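Local coordinates for ABC transporter periplasmic-binding protein YTFQ (Escherichia coli, PDB 2VK2) that captures galactofuranose, in its alpha and beta forms, in the periplasm for uptake through the ABC transporter YtfQRT-YjfF, at residues 66-72 with 91-95. Sequence-based numbering, arbitrary orientation.
Sequences PVVATGW and RSIDV. With GZL (beta-D-galactofuranose), chain B.
Arg91 meets Val67 at the edge of its guanidinium group: NH1 donates to Val67 O over 2.9 Å, and the C=O...N angle of 119°, with NH1 in the carbonyl plane, places the donor on a lone pair, while Val67 O itself lies near the guanidinium plane. With the chain extended from CG to NE (chi3 -177°), the same group reaches beta-D-galactofuranose, NE donating to O5 at 2.9 Å and NH2 to O4 at 3.0 Å. Val67 O, a second-shell acceptor, probably helps to hold the guanidinium in the orientation that presents NE and NH2 to the sugar. A leucine here would probably lose both sugar bonds and leave Val67 O without its NH1 donor. Ser92 contributes its carbonyl, linked to Pro66 O by a water that donates to both. Ile93 turns CG2 into the corner between Pro66 and Trp72, 3.6 Å from Pro66 CB and 3.5 Å from Trp72 CD1. The indole, with Pro66 CB above one face and offset toward the rim, is held by its own segment: Trp72 NE1 donates to Val68 O almost within the ring plane. Asp94 N then binds Ala69 O at 2.9 Å with a nearly straight N-H...O angle of 174°, joining the two loops through their backbones. These are the loops that follow the parallel strands 61-64 and 86-89, adjacent in one sheet of this periplasmic binding protein, and the first leads into helix 73-81. Gln44 and Gln47 of helix 44-57 touch Trp72, whereas Ser141 and Val142 of helix 141-153 meet Arg91, where the contact borders the sugar pocket.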
loop_
_atom_site.group_PDB
_atom_site.type_symbol
_atom_site.label_atom_id
_atom_site.label_comp_id
_atom_site.label_asym_id
_atom_site.label_seq_id
_atom_site.Cartn_x
_atom_site.Cartn_y
_atom_site.Cartn_z
ATOM N N PRO A 66 -10.523 1.718 1.794
ATOM C CA PRO A 66 -10.986 3.003 1.256
ATOM C C PRO A 66 -9.983 3.639 0.297
ATOM O O PRO A 66 -8.876 3.975 0.705
ATOM C CB PRO A 66 -11.160 3.864 2.514
ATOM C CG PRO A 66 -10.201 3.303 3.488
ATOM C CD PRO A 66 -10.128 1.826 3.211
ATOM N N VAL A 67 -10.375 3.817 -0.962
ATOM C CA VAL A 67 -9.416 4.239 -1.987
ATOM C C VAL A 67 -8.768 5.581 -1.632
ATOM O O VAL A 67 -7.553 5.745 -1.784
ATOM C CB VAL A 67 -10.047 4.269 -3.405
ATOM C CG1 VAL A 67 -11.206 5.257 -3.486
ATOM C CG2 VAL A 67 -8.986 4.576 -4.458
ATOM N N VAL A 68 -9.580 6.520 -1.148
ATOM C CA VAL A 68 -9.101 7.802 -0.630
ATOM C C VAL A 68 -9.661 8.011 0.776
ATOM O O VAL A 68 -10.556 7.283 1.197
ATOM C CB VAL A 68 -9.505 8.976 -1.548
ATOM C CG1 VAL A 68 -8.886 8.808 -2.931
ATOM C CG2 VAL A 68 -11.024 9.106 -1.638
ATOM N N ALA A 69 -9.135 8.998 1.494
ATOM C CA ALA A 69 -9.466 9.185 2.913
ATOM C C ALA A 69 -10.751 9.978 3.154
ATOM O O ALA A 69 -11.343 9.882 4.234
ATOM C CB ALA A 69 -8.311 9.850 3.636
ATOM N N THR A 70 -11.161 10.756 2.153
ATOM C CA THR A 70 -12.283 11.686 2.262
ATOM C C THR A 70 -13.569 11.078 1.718
ATOM O O THR A 70 -13.533 10.131 0.935
ATOM C CB THR A 70 -11.997 12.962 1.440
ATOM O OG1 THR A 70 -11.669 12.591 0.094
ATOM C CG2 THR A 70 -10.840 13.743 2.041
ATOM N N GLY A 71 -14.700 11.641 2.138
ATOM C CA GLY A 71 -15.995 11.368 1.516
ATOM C C GLY A 71 -16.770 10.147 1.972
ATOM O O GLY A 71 -17.714 9.747 1.294
ATOM N N TRP A 72 -16.416 9.572 3.120
ATOM C CA TRP A 72 -17.048 8.328 3.579
ATOM C C TRP A 72 -18.183 8.500 4.588
ATOM O O TRP A 72 -18.906 7.543 4.849
ATOM C CB TRP A 72 -15.996 7.380 4.157
ATOM C CG TRP A 72 -15.030 6.929 3.123
ATOM C CD1 TRP A 72 -13.803 7.459 2.874
ATOM C CD2 TRP A 72 -15.223 5.884 2.163
ATOM N NE1 TRP A 72 -13.211 6.799 1.831
ATOM C CE2 TRP A 72 -14.058 5.826 1.375
ATOM C CE3 TRP A 72 -16.262 4.985 1.900
ATOM C CZ2 TRP A 72 -13.899 4.908 0.336
ATOM C CZ3 TRP A 72 -16.102 4.065 0.870
ATOM C CH2 TRP A 72 -14.928 4.036 0.102
ATOM N N ARG A 91 -6.016 0.967 4.049
ATOM C CA ARG A 91 -6.030 2.475 4.020
ATOM C C ARG A 91 -6.992 2.989 5.088
ATOM O O ARG A 91 -7.841 2.291 5.513
ATOM C CB ARG A 91 -6.445 2.993 2.647
ATOM C CG ARG A 91 -5.509 2.461 1.500
ATOM C CD ARG A 91 -5.784 3.152 0.199
ATOM N NE ARG A 91 -4.896 2.522 -0.853
ATOM C CZ ARG A 91 -5.055 2.661 -2.148
ATOM N NH1 ARG A 91 -5.934 3.474 -2.679
ATOM N NH2 ARG A 91 -4.304 1.971 -2.980
ATOM N N SER A 92 -6.759 4.248 5.418
ATOM C CA SER A 92 -7.504 4.899 6.487
ATOM C C SER A 92 -8.409 5.996 5.941
ATOM O O SER A 92 -8.272 6.430 4.799
ATOM C CB SER A 92 -6.532 5.495 7.504
ATOM O OG SER A 92 -5.775 4.487 8.153
ATOM N N ILE A 93 -9.343 6.439 6.777
ATOM C CA ILE A 93 -10.222 7.547 6.425
ATOM C C ILE A 93 -10.044 8.688 7.413
ATOM O O ILE A 93 -9.565 8.494 8.533
ATOM C CB ILE A 93 -11.709 7.112 6.339
ATOM C CG1 ILE A 93 -12.259 6.716 7.713
ATOM C CG2 ILE A 93 -11.864 5.965 5.341
ATOM C CD1 ILE A 93 -13.730 6.332 7.683
ATOM N N ASP A 94 -10.425 9.876 6.959
ATOM C CA ASP A 94 -10.379 11.075 7.780
ATOM C C ASP A 94 -11.811 11.482 8.113
ATOM O O ASP A 94 -12.484 12.124 7.309
ATOM C CB ASP A 94 -9.642 12.194 7.038
ATOM C CG ASP A 94 -9.385 13.416 7.906
ATOM O OD1 ASP A 94 -9.371 13.293 9.150
ATOM O OD2 ASP A 94 -9.186 14.508 7.336
ATOM N N VAL A 95 -12.274 11.068 9.288
ATOM C CA VAL A 95 -13.604 11.435 9.775
ATOM C C VAL A 95 -13.488 11.909 11.215
ATOM O O VAL A 95 -12.624 11.446 11.964
ATOM C CB VAL A 95 -14.606 10.259 9.708
ATOM C CG1 VAL A 95 -14.818 9.814 8.270
ATOM C CG2 VAL A 95 -14.145 9.093 10.579
HETATM C C6 GZL B . -1.252 -0.466 1.239
HETATM C C5 GZL B . -1.938 0.069 0.210
HETATM C C4 GZL B . -1.381 0.218 -1.194
HETATM C C3 GZL B . -0.150 -0.526 -1.632
HETATM C C2 GZL B . -0.347 -1.072 -2.825
HETATM O O6 GZL B . -1.783 -0.554 2.462
HETATM O O5 GZL B . -3.151 0.587 0.435
HETATM O O4 GZL B . -2.362 -0.181 -2.160
HETATM O O3 GZL B . 0.980 -0.532 -0.934
HETATM C C1 GZL B . -1.754 -0.869 -3.259
HETATM O O2 GZL B . 0.518 -1.748 -3.583
HETATM O O1 GZL B . -1.836 -0.076 -4.438
HETATM O O HOH W 1 -7.442 6.274 2.074
HETATM O O HOH W 2 -14.104 10.160 4.980
HETATM O O HOH W 3 -14.004 12.919 5.231
#